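Local coordinates for response regulator receiver protein (Pseudoalteromonas atlantica T6c, PDB 3KTO) that probably acts as a receiver protein in two-component signalling, and may relay a signal that controls transcription, at residues 55-60 and 107-112; 62-67 and 89-94; 70-75 and 95-100; 103-108 and 117-122. All coordinates share one frame; numbering follows the deposited sequence.

Interaction 1. Residues 55-60 and 107-112; sequences IIEAHL and IEKPFI
Lys-109 reaches across to Glu-57 with its terminal amine, and the two side chains meet at an oblique angle. The pair forms a salt bridge, with NZ of Lys-109 lying 3.1 Å from OE1 of Glu-57 and meeting that oxygen nearly along its C-O bond. CE of Lys-109 comes in beside NZ, 3.4 Å from the same OE1. The lysine chain bends at chi3 (-69°), which turns its last atoms toward the acid; the glutamate chain kinks at chi2 (61°), which swings its carboxylate round to meet them. The second oxygen is used differently. OE2 of Glu-57 accepts from the backbone N of His-59 over 2.8 Å, through its anti lone pair, and the nearly straight bond (163°) fixes the rotation of the carboxylate. Strand 83-87 runs between strands 51-57 and 105-108, and a long, flexible lysine suits a contact that must reach past it. Both residues lie at or just beyond the C-terminal ends of the parallel strands, the place of the active site in CheY-like receivers. By comparison with the family, Glu-57 probably occupies the position where such domains usually carry the phosphoacceptor aspartate, and Lys-109, followed by a cis peptide bond to Pro-110, matches their familiar Lys-Pro pair. NZ of Lys-109 has its strongest polar partner in Asp-13, through a second salt bridge.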
loop_
_atom_site.group_PDB
_atom_site.type_symbol
_atom_site.label_atom_id
_atom_site.label_comp_id
_atom_site.label_asym_id
_atom_site.label_seq_id
_atom_site.Cartn_x
_atom_site.Cartn_y
_atom_site.Cartn_z
ATOM N N ILE A 55 0.220 -17.538 9.164
ATOM C CA ILE A 55 0.176 -16.078 9.168
ATOM C C ILE A 55 -0.557 -15.772 7.873
ATOM O O ILE A 55 -0.157 -16.236 6.795
ATOM C CB ILE A 55 1.567 -15.456 9.136
ATOM C CG1 ILE A 55 2.349 -15.895 10.379
ATOM C CG2 ILE A 55 1.448 -13.930 9.065
ATOM C CD1 ILE A 55 3.734 -15.261 10.510
ATOM N N ILE A 56 -1.643 -15.016 7.979
ATOM C CA ILE A 56 -2.453 -14.719 6.808
ATOM C C ILE A 56 -2.834 -13.247 6.718
ATOM O O ILE A 56 -3.255 -12.642 7.707
ATOM C CB ILE A 56 -3.752 -15.565 6.833
ATOM C CG1 ILE A 56 -3.415 -17.054 7.008
ATOM C CG2 ILE A 56 -4.548 -15.356 5.564
ATOM C CD1 ILE A 56 -4.669 -17.954 7.111
ATOM N N GLU A 57 -2.667 -12.689 5.521
ATOM C CA GLU A 57 -3.026 -11.305 5.229
ATOM C C GLU A 57 -4.544 -11.353 5.118
ATOM O O GLU A 57 -5.096 -12.181 4.392
ATOM C CB GLU A 57 -2.386 -10.866 3.901
ATOM C CG GLU A 57 -3.107 -9.744 3.136
ATOM C CD GLU A 57 -3.200 -8.432 3.896
ATOM O OE1 GLU A 57 -2.147 -7.874 4.282
ATOM O OE2 GLU A 57 -4.336 -7.954 4.101
ATOM N N ALA A 58 -5.215 -10.480 5.859
ATOM C CA ALA A 58 -6.672 -10.449 5.871
ATOM C C ALA A 58 -7.326 -10.168 4.530
ATOM O O ALA A 58 -8.398 -10.710 4.239
ATOM C CB ALA A 58 -7.178 -9.411 6.913
ATOM N N HIS A 59 -6.696 -9.326 3.720
ATOM C CA HIS A 59 -7.282 -8.935 2.439
ATOM C C HIS A 59 -6.457 -9.367 1.231
ATOM O O HIS A 59 -5.954 -8.528 0.478
ATOM C CB HIS A 59 -7.468 -7.420 2.424
ATOM C CG HIS A 59 -8.099 -6.882 3.670
ATOM N ND1 HIS A 59 -9.285 -7.369 4.174
ATOM C CD2 HIS A 59 -7.705 -5.900 4.515
ATOM C CE1 HIS A 59 -9.596 -6.709 5.275
ATOM N NE2 HIS A 59 -8.653 -5.812 5.505
ATOM N N LEU A 60 -6.324 -10.677 1.060
ATOM C CA LEU A 60 -5.556 -11.232 -0.046
ATOM C C LEU A 60 -6.019 -10.680 -1.389
ATOM O O LEU A 60 -7.214 -10.642 -1.682
ATOM C CB LEU A 60 -5.657 -12.760 -0.029
ATOM C CG LEU A 60 -4.954 -13.411 1.165
ATOM C CD1 LEU A 60 -5.400 -14.860 1.304
ATOM C CD2 LEU A 60 -3.444 -13.319 0.991
ATOM N N ILE A 107 -2.786 -8.400 13.769
ATOM C CA ILE A 107 -1.737 -7.383 13.784
ATOM C C ILE A 107 -1.862 -6.404 12.617
ATOM O O ILE A 107 -1.884 -6.809 11.459
ATOM C CB ILE A 107 -0.326 -8.026 13.686
ATOM C CG1 ILE A 107 -0.116 -9.041 14.811
ATOM C CG2 ILE A 107 0.741 -6.939 13.774
ATOM C CD1 ILE A 107 1.216 -9.766 14.722
ATOM N N GLU A 108 -1.943 -5.116 12.921
ATOM C CA GLU A 108 -2.035 -4.117 11.861
ATOM C C GLU A 108 -0.637 -3.905 11.300
ATOM O O GLU A 108 0.347 -3.999 12.034
ATOM C CB GLU A 108 -2.551 -2.790 12.415
ATOM C CG GLU A 108 -3.965 -2.833 12.954
ATOM C CD GLU A 108 -4.290 -1.610 13.791
ATOM O OE1 GLU A 108 -3.886 -1.575 14.977
ATOM O OE2 GLU A 108 -4.932 -0.679 13.256
ATOM N N LYS A 109 -0.551 -3.652 9.997
ATOM C CA LYS A 109 0.723 -3.381 9.330
ATOM C C LYS A 109 0.657 -1.917 8.864
ATOM O O LYS A 109 -0.406 -1.441 8.481
ATOM C CB LYS A 109 0.910 -4.296 8.112
ATOM C CG LYS A 109 1.117 -5.764 8.445
ATOM C CD LYS A 109 1.548 -6.562 7.216
ATOM C CE LYS A 109 0.428 -6.685 6.187
ATOM N NZ LYS A 109 0.853 -7.502 5.000
ATOM N N PRO A 110 1.778 -1.178 8.919
ATOM C CA PRO A 110 3.116 -1.561 9.381
ATOM C C PRO A 110 3.055 -2.014 10.831
ATOM O O PRO A 110 2.374 -1.406 11.662
ATOM C CB PRO A 110 3.923 -0.277 9.198
ATOM C CG PRO A 110 2.894 0.791 9.392
ATOM C CD PRO A 110 1.744 0.256 8.580
ATOM N N PHE A 111 3.773 -3.084 11.127
ATOM C CA PHE A 111 3.772 -3.660 12.462
ATOM C C PHE A 111 5.059 -3.440 13.238
ATOM O O PHE A 111 6.080 -3.010 12.696
ATOM C CB PHE A 111 3.529 -5.165 12.366
ATOM C CG PHE A 111 4.580 -5.880 11.575
ATOM C CD1 PHE A 111 4.659 -5.715 10.198
ATOM C CD2 PHE A 111 5.530 -6.672 12.211
ATOM C CE1 PHE A 111 5.667 -6.322 9.464
ATOM C CE2 PHE A 111 6.545 -7.283 11.483
ATOM C CZ PHE A 111 6.611 -7.105 10.105
ATOM N N ILE A 112 4.985 -3.758 14.522
ATOM C CA ILE A 112 6.111 -3.648 15.425
ATOM C C ILE A 112 6.729 -5.038 15.378
ATOM O O ILE A 112 6.078 -6.025 15.710
ATOM C CB ILE A 112 5.625 -3.332 16.844
ATOM C CG1 ILE A 112 4.633 -2.166 16.790
ATOM C CG2 ILE A 112 6.802 -2.977 17.723
ATOM C CD1 ILE A 112 3.944 -1.875 18.102
#

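Interaction 2. Residues 62-67 and 89-94; sequences DKKDSG and SSDIPT
Asp-91 meets Lys-64 by a salt bridge in which NZ of Lys-64 lies 2.9 Å from OD2 of Asp-91, on the syn lone pair of that oxygen. The lysine is fully extended from CG onward, which lets a long basic residue reach the short acid, and it crosses the aspartate at about a right angle. The other oxygen serves Asp-91's own helix: as N-cap of helix 92-100, Asp-91 accepts with OD1 from Thr-94 N at 2.9 Å (157°), a task to which a short acidic side chain is well suited. A water bound by OD1 of Asp-91 also takes a weak bond from NZ of Lys-64. Further on, Thr-94 carries the second link. Its OG1 sits 2.7 Å from OD1 of Asp-65 and may donate there, though its one proton has a second acceptor nearby. CG2 of Thr-94 rests 3.3 Å from that same OD1, so the acid oxygen lies against both branches of the threonine. Asp-65 is held in turn from its other oxygen, OD2, by Arg-97, while its backbone N is bonded to ND1 of His-59. Lys-64 also packs against Ile-112 of a neighbouring subunit. The two segments join the loops after strands 51-57 and 83-87 to the first residues of helices 66-76 and 92-100, at the C-terminal end of the parallel strands, where CheY-fold receivers have their active-site loops.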
loop_
_atom_site.group_PDB
_atom_site.type_symbol
_atom_site.label_atom_id
_atom_site.label_comp_id
_atom_site.label_asym_id
_atom_site.label_seq_id
_atom_site.Cartn_x
_atom_site.Cartn_y
_atom_site.Cartn_z
ATOM N N ASP A 62 -6.377 -7.798 -2.368
ATOM C CA ASP A 62 -7.277 -6.659 -2.241
ATOM C C ASP A 62 -8.760 -7.039 -2.185
ATOM O O ASP A 62 -9.634 -6.186 -2.364
ATOM C CB ASP A 62 -7.017 -5.664 -3.374
ATOM C CG ASP A 62 -6.723 -4.262 -2.862
ATOM O OD1 ASP A 62 -6.285 -4.127 -1.698
ATOM O OD2 ASP A 62 -6.920 -3.297 -3.630
ATOM N N LYS A 63 -9.027 -8.322 -1.942
ATOM C CA LYS A 63 -10.390 -8.834 -1.790
ATOM C C LYS A 63 -10.646 -8.785 -0.285
ATOM O O LYS A 63 -10.118 -9.594 0.466
ATOM C CB LYS A 63 -10.495 -10.276 -2.289
ATOM C CG LYS A 63 -10.617 -10.405 -3.799
ATOM C CD LYS A 63 -9.360 -9.981 -4.523
ATOM C CE LYS A 63 -9.575 -9.997 -6.036
ATOM N NZ LYS A 63 -10.219 -11.261 -6.489
ATOM N N LYS A 64 -11.452 -7.824 0.147
ATOM C CA LYS A 64 -11.717 -7.636 1.561
ATOM C C LYS A 64 -12.071 -8.909 2.297
ATOM O O LYS A 64 -12.929 -9.663 1.867
ATOM C CB LYS A 64 -12.828 -6.604 1.768
ATOM C CG LYS A 64 -12.932 -6.127 3.211
ATOM C CD LYS A 64 -14.007 -5.064 3.351
ATOM C CE LYS A 64 -13.979 -4.428 4.732
ATOM N NZ LYS A 64 -15.100 -3.458 4.899
ATOM N N ASP A 65 -11.377 -9.135 3.409
ATOM C CA ASP A 65 -11.611 -10.289 4.259
ATOM C C ASP A 65 -11.356 -11.666 3.640
ATOM O O ASP A 65 -11.634 -12.663 4.287
ATOM C CB ASP A 65 -13.050 -10.264 4.792
ATOM C CG ASP A 65 -13.297 -9.138 5.791
ATOM O OD1 ASP A 65 -12.326 -8.463 6.199
ATOM O OD2 ASP A 65 -14.473 -8.942 6.167
ATOM N N SER A 66 -10.824 -11.736 2.421
ATOM C CA SER A 66 -10.596 -13.051 1.802
ATOM C C SER A 66 -9.633 -13.936 2.600
ATOM O O SER A 66 -9.765 -15.158 2.601
ATOM C CB SER A 66 -10.122 -12.903 0.350
ATOM O OG SER A 66 -8.906 -12.198 0.228
ATOM N N GLY A 67 -8.682 -13.325 3.298
ATOM C CA GLY A 67 -7.756 -14.100 4.101
ATOM C C GLY A 67 -8.479 -14.711 5.294
ATOM O O GLY A 67 -8.222 -15.859 5.666
ATOM N N SER A 89 -4.699 -2.641 6.202
ATOM C CA SER A 89 -5.950 -1.908 6.115
ATOM C C SER A 89 -6.978 -2.669 6.936
ATOM O O SER A 89 -7.139 -3.882 6.770
ATOM C CB SER A 89 -6.416 -1.835 4.662
ATOM O OG SER A 89 -7.712 -1.275 4.576
ATOM N N SER A 90 -7.682 -1.981 7.826
ATOM C CA SER A 90 -8.662 -2.697 8.620
ATOM C C SER A 90 -9.664 -1.855 9.386
ATOM O O SER A 90 -9.312 -0.836 9.975
ATOM C CB SER A 90 -7.939 -3.612 9.606
ATOM O OG SER A 90 -8.858 -4.197 10.515
ATOM N N ASP A 91 -10.919 -2.291 9.365
ATOM C CA ASP A 91 -11.956 -1.618 10.120
ATOM C C ASP A 91 -12.291 -2.550 11.273
ATOM O O ASP A 91 -11.784 -3.670 11.343
ATOM C CB ASP A 91 -13.205 -1.319 9.270
ATOM C CG ASP A 91 -13.746 -2.534 8.539
ATOM O OD1 ASP A 91 -13.661 -3.669 9.061
ATOM O OD2 ASP A 91 -14.290 -2.333 7.433
ATOM N N ILE A 92 -13.132 -2.090 12.186
ATOM C CA ILE A 92 -13.489 -2.898 13.338
ATOM C C ILE A 92 -14.149 -4.241 13.001
ATOM O O ILE A 92 -13.784 -5.264 13.574
ATOM C CB ILE A 92 -14.416 -2.112 14.296
ATOM C CG1 ILE A 92 -13.682 -0.894 14.865
ATOM C CG2 ILE A 92 -14.886 -3.003 15.396
ATOM C CD1 ILE A 92 -12.322 -1.193 15.407
ATOM N N PRO A 93 -15.134 -4.257 12.078
ATOM C CA PRO A 93 -15.774 -5.540 11.750
ATOM C C PRO A 93 -14.800 -6.618 11.264
ATOM O O PRO A 93 -14.955 -7.791 11.586
ATOM C CB PRO A 93 -16.807 -5.151 10.694
ATOM C CG PRO A 93 -17.225 -3.780 11.152
ATOM C CD PRO A 93 -15.877 -3.140 11.470
ATOM N N THR A 94 -13.796 -6.222 10.494
ATOM C CA THR A 94 -12.806 -7.181 10.005
ATOM C C THR A 94 -12.029 -7.813 11.181
ATOM O O THR A 94 -11.826 -9.033 11.231
ATOM C CB THR A 94 -11.843 -6.499 9.014
ATOM O OG1 THR A 94 -12.538 -6.260 7.781
ATOM C CG2 THR A 94 -10.604 -7.366 8.760
HETATM O O HOH W 1 -15.523 -5.127 7.414
#

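Interaction 3. Residues 70-75 and 95-100; sequences LLETLV and AVRAMR
Helices 66-76 and 92-100 are neighbours on one face of the central sheet, and Glu-72 and Arg-97 tie them together with a two-pronged salt bridge. Arg-97 grips the acid side-on, one nitrogen to each oxygen: NE lies 2.9 Å from OE2 of Glu-72, and NH2 lies 3.0 Å from OE1 of the same residue. Both N-H...O hydrogen bonds are almost straight, at 173° and 169°. Both oxygens lie close to the guanidinium plane, but the carboxylate is not coplanar with it. The planes are 36° apart, so NE comes to OE2 from above the carboxylate plane, and NH2 meets OE1 on the syn side but also tilted out of that plane. Arg-97 runs extended from CG to NE and crosses Glu-72 at about a right angle, laying its aliphatic part beside the acid, with CG 3.4 Å from OE2. In this alpha/beta/alpha receiver fold the bridge lies on the partly exposed side of the helix pair, where charged residues are well suited. A water adds to it, donating to OE2 of Glu-72 at 2.7 Å and to the backbone O of Arg-97 at 2.6 Å. Leu-71, which is buried, makes a loose contact: its CD2 is 4.4 Å from the backbone O of Ala-98. An apolar leucine suits this place because it also packs on Val-85 of the sheet.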
loop_
_atom_site.group_PDB
_atom_site.type_symbol
_atom_site.label_atom_id
_atom_site.label_comp_id
_atom_site.label_asym_id
_atom_site.label_seq_id
_atom_site.Cartn_x
_atom_site.Cartn_y
_atom_site.Cartn_z
ATOM N N LEU A 70 -10.454 -17.591 4.267
ATOM C CA LEU A 70 -9.580 -18.753 4.161
ATOM C C LEU A 70 -9.472 -19.410 5.535
ATOM O O LEU A 70 -9.603 -20.623 5.659
ATOM C CB LEU A 70 -8.187 -18.345 3.674
ATOM C CG LEU A 70 -7.107 -19.430 3.711
ATOM C CD1 LEU A 70 -7.522 -20.640 2.874
ATOM C CD2 LEU A 70 -5.811 -18.837 3.183
ATOM N N LEU A 71 -9.236 -18.605 6.567
ATOM C CA LEU A 71 -9.131 -19.139 7.925
ATOM C C LEU A 71 -10.429 -19.852 8.312
ATOM O O LEU A 71 -10.400 -20.954 8.846
ATOM C CB LEU A 71 -8.846 -18.012 8.938
ATOM C CG LEU A 71 -8.876 -18.399 10.423
ATOM C CD1 LEU A 71 -7.981 -19.611 10.684
ATOM C CD2 LEU A 71 -8.405 -17.199 11.254
ATOM N N GLU A 72 -11.562 -19.211 8.048
ATOM C CA GLU A 72 -12.859 -19.797 8.375
ATOM C C GLU A 72 -13.048 -21.144 7.664
ATOM O O GLU A 72 -13.542 -22.102 8.253
ATOM C CB GLU A 72 -13.982 -18.832 7.992
ATOM C CG GLU A 72 -13.894 -17.492 8.725
ATOM C CD GLU A 72 -14.914 -16.469 8.249
ATOM O OE1 GLU A 72 -15.401 -16.581 7.109
ATOM O OE2 GLU A 72 -15.209 -15.530 9.015
ATOM N N THR A 73 -12.646 -21.209 6.401
ATOM C CA THR A 73 -12.774 -22.437 5.630
ATOM C C THR A 73 -11.955 -23.570 6.237
ATOM O O THR A 73 -12.451 -24.685 6.402
ATOM C CB THR A 73 -12.320 -22.229 4.179
ATOM O OG1 THR A 73 -13.243 -21.350 3.519
ATOM C CG2 THR A 73 -12.255 -23.572 3.439
ATOM N N LEU A 74 -10.698 -23.280 6.560
ATOM C CA LEU A 74 -9.810 -24.272 7.147
ATOM C C LEU A 74 -10.333 -24.752 8.494
ATOM O O LEU A 74 -10.250 -25.940 8.810
ATOM C CB LEU A 74 -8.412 -23.692 7.324
ATOM C CG LEU A 74 -7.654 -23.302 6.056
ATOM C CD1 LEU A 74 -6.367 -22.612 6.452
ATOM C CD2 LEU A 74 -7.365 -24.542 5.208
ATOM N N VAL A 75 -10.864 -23.828 9.290
ATOM C CA VAL A 75 -11.401 -24.183 10.598
ATOM C C VAL A 75 -12.630 -25.066 10.410
ATOM O O VAL A 75 -12.880 -25.984 11.184
ATOM C CB VAL A 75 -11.791 -22.924 11.408
ATOM C CG1 VAL A 75 -12.562 -23.329 12.666
ATOM C CG2 VAL A 75 -10.541 -22.144 11.785
ATOM N N ALA A 95 -11.616 -6.981 12.129
ATOM C CA ALA A 95 -10.888 -7.461 13.310
ATOM C C ALA A 95 -11.758 -8.435 14.093
ATOM O O ALA A 95 -11.303 -9.502 14.500
ATOM C CB ALA A 95 -10.489 -6.280 14.207
ATOM N N VAL A 96 -13.017 -8.064 14.300
ATOM C CA VAL A 96 -13.948 -8.909 15.034
ATOM C C VAL A 96 -14.180 -10.234 14.302
ATOM O O VAL A 96 -14.205 -11.294 14.919
ATOM C CB VAL A 96 -15.309 -8.182 15.248
ATOM C CG1 VAL A 96 -16.336 -9.135 15.853
ATOM C CG2 VAL A 96 -15.111 -6.973 16.164
ATOM N N ARG A 97 -14.358 -10.174 12.992
ATOM C CA ARG A 97 -14.566 -11.393 12.220
ATOM C C ARG A 97 -13.347 -12.311 12.370
ATOM O O ARG A 97 -13.477 -13.531 12.470
ATOM C CB ARG A 97 -14.786 -11.042 10.751
ATOM C CG ARG A 97 -14.973 -12.246 9.869
ATOM C CD ARG A 97 -15.223 -11.836 8.427
ATOM N NE ARG A 97 -15.485 -13.008 7.600
ATOM C CZ ARG A 97 -15.846 -12.950 6.325
ATOM N NH1 ARG A 97 -15.988 -11.776 5.724
ATOM N NH2 ARG A 97 -16.061 -14.070 5.657
ATOM N N ALA A 98 -12.163 -11.710 12.391
ATOM C CA ALA A 98 -10.919 -12.447 12.539
ATOM C C ALA A 98 -10.886 -13.178 13.871
ATOM O O ALA A 98 -10.556 -14.368 13.925
ATOM C CB ALA A 98 -9.742 -11.499 12.443
HETATM N N MSE A 99 -11.232 -12.475 14.946
HETATM C CA MSE A 99 -11.227 -13.096 16.264
HETATM C C MSE A 99 -12.270 -14.217 16.358
HETATM O O MSE A 99 -12.007 -15.258 16.953
HETATM C CB MSE A 99 -11.437 -12.045 17.370
HETATM C CG MSE A 99 -10.323 -10.962 17.444
HETATM SE SE MSE A 99 -8.487 -11.605 17.264
HETATM C CE MSE A 99 -8.403 -11.597 15.382
ATOM N N ARG A 100 -13.443 -14.022 15.761
ATOM C CA ARG A 100 -14.457 -15.076 15.791
ATOM C C ARG A 100 -14.023 -16.264 14.937
ATOM O O ARG A 100 -14.523 -17.373 15.102
ATOM C CB ARG A 100 -15.798 -14.550 15.276
ATOM C CG ARG A 100 -16.549 -13.728 16.302
ATOM C CD ARG A 100 -17.788 -13.090 15.718
ATOM N NE ARG A 100 -18.597 -12.461 16.754
ATOM C CZ ARG A 100 -19.432 -11.455 16.527
ATOM N NH1 ARG A 100 -19.560 -10.968 15.299
ATOM N NH2 ARG A 100 -20.139 -10.936 17.522
HETATM O O HOH W 2 -15.424 -14.987 11.634
#

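Interaction 4. Residues 103-108 and 117-122; sequences AADFIE and VHDVQQ
This is a strand-to-helix contact between two acids, Asp-105 of the edge strand 105-108 and Asp-119 of the C-terminal helix 113-127, which lies against the sheet. OD2 of Asp-105 and OD2 of Asp-119 are 2.5 Å apart, so close that one of the acids probably carries a proton and shares it; otherwise two like charges would be pressed together. The carboxylates are turned 78° against each other, nearly perpendicular, and the side chains cross at about a right angle. OD1 of Asp-105 is turned back to its own strand, where it takes a weak bond from Phe-106 N at 2.9 Å. Ile-107, two residues on in the strand, points to the same side as Asp-105, and Ile-107 and Asp-119 come at each other from opposite directions. The isoleucine chain is extended at chi2 (177°), which carries CD1 to within 3.3 Å of OD2 of Asp-119. The nearby methyl may slightly favour a protonated acid. Asp-119 also touches Ile-84 of the neighbouring strand 83-87, while the Phe-106 side chain leaves on the other side and touches helix 92-100. The arrangement is that of the last beta-alpha unit of the CheY-like receiver fold, with its helix packed against one face of the sheet.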
loop_
_atom_site.group_PDB
_atom_site.type_symbol
_atom_site.label_atom_id
_atom_site.label_comp_id
_atom_site.label_asym_id
_atom_site.label_seq_id
_atom_site.Cartn_x
_atom_site.Cartn_y
_atom_site.Cartn_z
ATOM N N ALA A 103 -8.643 -16.586 15.157
ATOM C CA ALA A 103 -7.286 -16.063 15.010
ATOM C C ALA A 103 -6.640 -15.905 16.386
ATOM O O ALA A 103 -7.297 -15.481 17.331
ATOM C CB ALA A 103 -7.323 -14.713 14.297
ATOM N N ALA A 104 -5.364 -16.261 16.499
ATOM C CA ALA A 104 -4.650 -16.132 17.774
ATOM C C ALA A 104 -4.348 -14.659 18.051
ATOM O O ALA A 104 -4.268 -14.241 19.199
ATOM C CB ALA A 104 -3.349 -16.940 17.745
ATOM N N ASP A 105 -4.175 -13.879 16.989
ATOM C CA ASP A 105 -3.912 -12.446 17.119
ATOM C C ASP A 105 -4.199 -11.772 15.778
ATOM O O ASP A 105 -4.254 -12.429 14.738
ATOM C CB ASP A 105 -2.450 -12.196 17.547
ATOM C CG ASP A 105 -2.227 -10.788 18.123
ATOM O OD1 ASP A 105 -3.214 -10.116 18.479
ATOM O OD2 ASP A 105 -1.057 -10.357 18.232
ATOM N N PHE A 106 -4.428 -10.465 15.828
ATOM C CA PHE A 106 -4.686 -9.663 14.642
ATOM C C PHE A 106 -3.665 -8.532 14.763
ATOM O O PHE A 106 -3.665 -7.809 15.760
ATOM C CB PHE A 106 -6.117 -9.112 14.682
ATOM C CG PHE A 106 -6.526 -8.388 13.433
ATOM C CD1 PHE A 106 -7.180 -9.053 12.413
ATOM C CD2 PHE A 106 -6.224 -7.043 13.266
ATOM C CE1 PHE A 106 -7.533 -8.395 11.238
ATOM C CE2 PHE A 106 -6.571 -6.369 12.092
ATOM C CZ PHE A 106 -7.225 -7.046 11.078
ATOM N N ILE A 107 -2.786 -8.400 13.769
ATOM C CA ILE A 107 -1.737 -7.383 13.784
ATOM C C ILE A 107 -1.862 -6.404 12.617
ATOM O O ILE A 107 -1.884 -6.809 11.459
ATOM C CB ILE A 107 -0.326 -8.026 13.686
ATOM C CG1 ILE A 107 -0.116 -9.041 14.811
ATOM C CG2 ILE A 107 0.741 -6.939 13.774
ATOM C CD1 ILE A 107 1.216 -9.766 14.722
ATOM N N GLU A 108 -1.943 -5.116 12.921
ATOM C CA GLU A 108 -2.035 -4.117 11.861
ATOM C C GLU A 108 -0.637 -3.905 11.300
ATOM O O GLU A 108 0.347 -3.999 12.034
ATOM C CB GLU A 108 -2.551 -2.790 12.415
ATOM C CG GLU A 108 -3.965 -2.833 12.954
ATOM C CD GLU A 108 -4.290 -1.610 13.791
ATOM O OE1 GLU A 108 -3.886 -1.575 14.977
ATOM O OE2 GLU A 108 -4.932 -0.679 13.256
ATOM N N VAL A 117 7.355 -11.118 16.267
ATOM C CA VAL A 117 8.327 -12.106 16.726
ATOM C C VAL A 117 7.787 -12.843 17.948
ATOM O O VAL A 117 7.836 -14.070 18.020
ATOM C CB VAL A 117 9.691 -11.435 17.043
ATOM C CG1 VAL A 117 10.669 -12.458 17.615
ATOM C CG2 VAL A 117 10.266 -10.834 15.773
ATOM N N HIS A 118 7.236 -12.090 18.890
ATOM C CA HIS A 118 6.681 -12.675 20.097
ATOM C C HIS A 118 5.542 -13.650 19.796
ATOM O O HIS A 118 5.513 -14.760 20.327
ATOM C CB HIS A 118 6.186 -11.570 21.034
ATOM C CG HIS A 118 5.588 -12.084 22.305
ATOM N ND1 HIS A 118 4.286 -12.528 22.388
ATOM C CD2 HIS A 118 6.132 -12.278 23.530
ATOM C CE1 HIS A 118 4.053 -12.977 23.609
ATOM N NE2 HIS A 118 5.157 -12.837 24.321
ATOM N N ASP A 119 4.604 -13.236 18.948
ATOM C CA ASP A 119 3.473 -14.091 18.588
ATOM C C ASP A 119 3.920 -15.409 17.978
ATOM O O ASP A 119 3.352 -16.464 18.267
ATOM C CB ASP A 119 2.548 -13.383 17.596
ATOM C CG ASP A 119 1.714 -12.301 18.246
ATOM O OD1 ASP A 119 1.682 -12.243 19.492
ATOM O OD2 ASP A 119 1.080 -11.519 17.506
ATOM N N VAL A 120 4.933 -15.347 17.124
ATOM C CA VAL A 120 5.443 -16.546 16.478
ATOM C C VAL A 120 6.179 -17.455 17.468
ATOM O O VAL A 120 5.998 -18.672 17.454
ATOM C CB VAL A 120 6.376 -16.178 15.313
ATOM C CG1 VAL A 120 7.030 -17.431 14.747
ATOM C CG2 VAL A 120 5.573 -15.459 14.225
ATOM N N GLN A 121 7.006 -16.866 18.326
ATOM C CA GLN A 121 7.742 -17.647 19.318
ATOM C C GLN A 121 6.749 -18.392 20.207
ATOM O O GLN A 121 6.967 -19.551 20.579
ATOM C CB GLN A 121 8.613 -16.731 20.180
ATOM C CG GLN A 121 9.606 -17.469 21.063
ATOM C CD GLN A 121 10.677 -18.184 20.255
ATOM O OE1 GLN A 121 10.669 -19.412 20.134
ATOM N NE2 GLN A 121 11.605 -17.414 19.696
ATOM N N GLN A 122 5.653 -17.722 20.545
ATOM C CA GLN A 122 4.623 -18.323 21.382
ATOM C C GLN A 122 4.063 -19.579 20.712
ATOM O O GLN A 122 3.866 -20.608 21.358
ATOM C CB GLN A 122 3.502 -17.312 21.635
ATOM C CG GLN A 122 2.410 -17.823 22.558
ATOM C CD GLN A 122 1.397 -16.751 22.928
ATOM O OE1 GLN A 122 1.738 -15.744 23.555
ATOM N NE2 GLN A 122 0.143 -16.965 22.542
#

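In the fold
All four contacts are partly buried and none is wholly core. Interactions 2 and 3 hold the same pair of helices, 66-76 and 92-100: interaction 2 at their N-terminal loops, interaction 3 farther along. They meet at the salt bridge between Asp-65 and Arg-97, so their polar groups form one connected network on a more exposed surface. Interactions 1 and 4 share strand 105-108, and each includes a buried residue; interaction 1, near the C-terminal strand ends where receiver active sites lie, pairs buried Glu-57 with a base, while interaction 4 brings two acids together beside buried Ile-107. His-59 joins interaction 1 to interaction 2, and Phe-106 packs against Ala-98 and Met-99, bringing interaction 4 next to interaction 3.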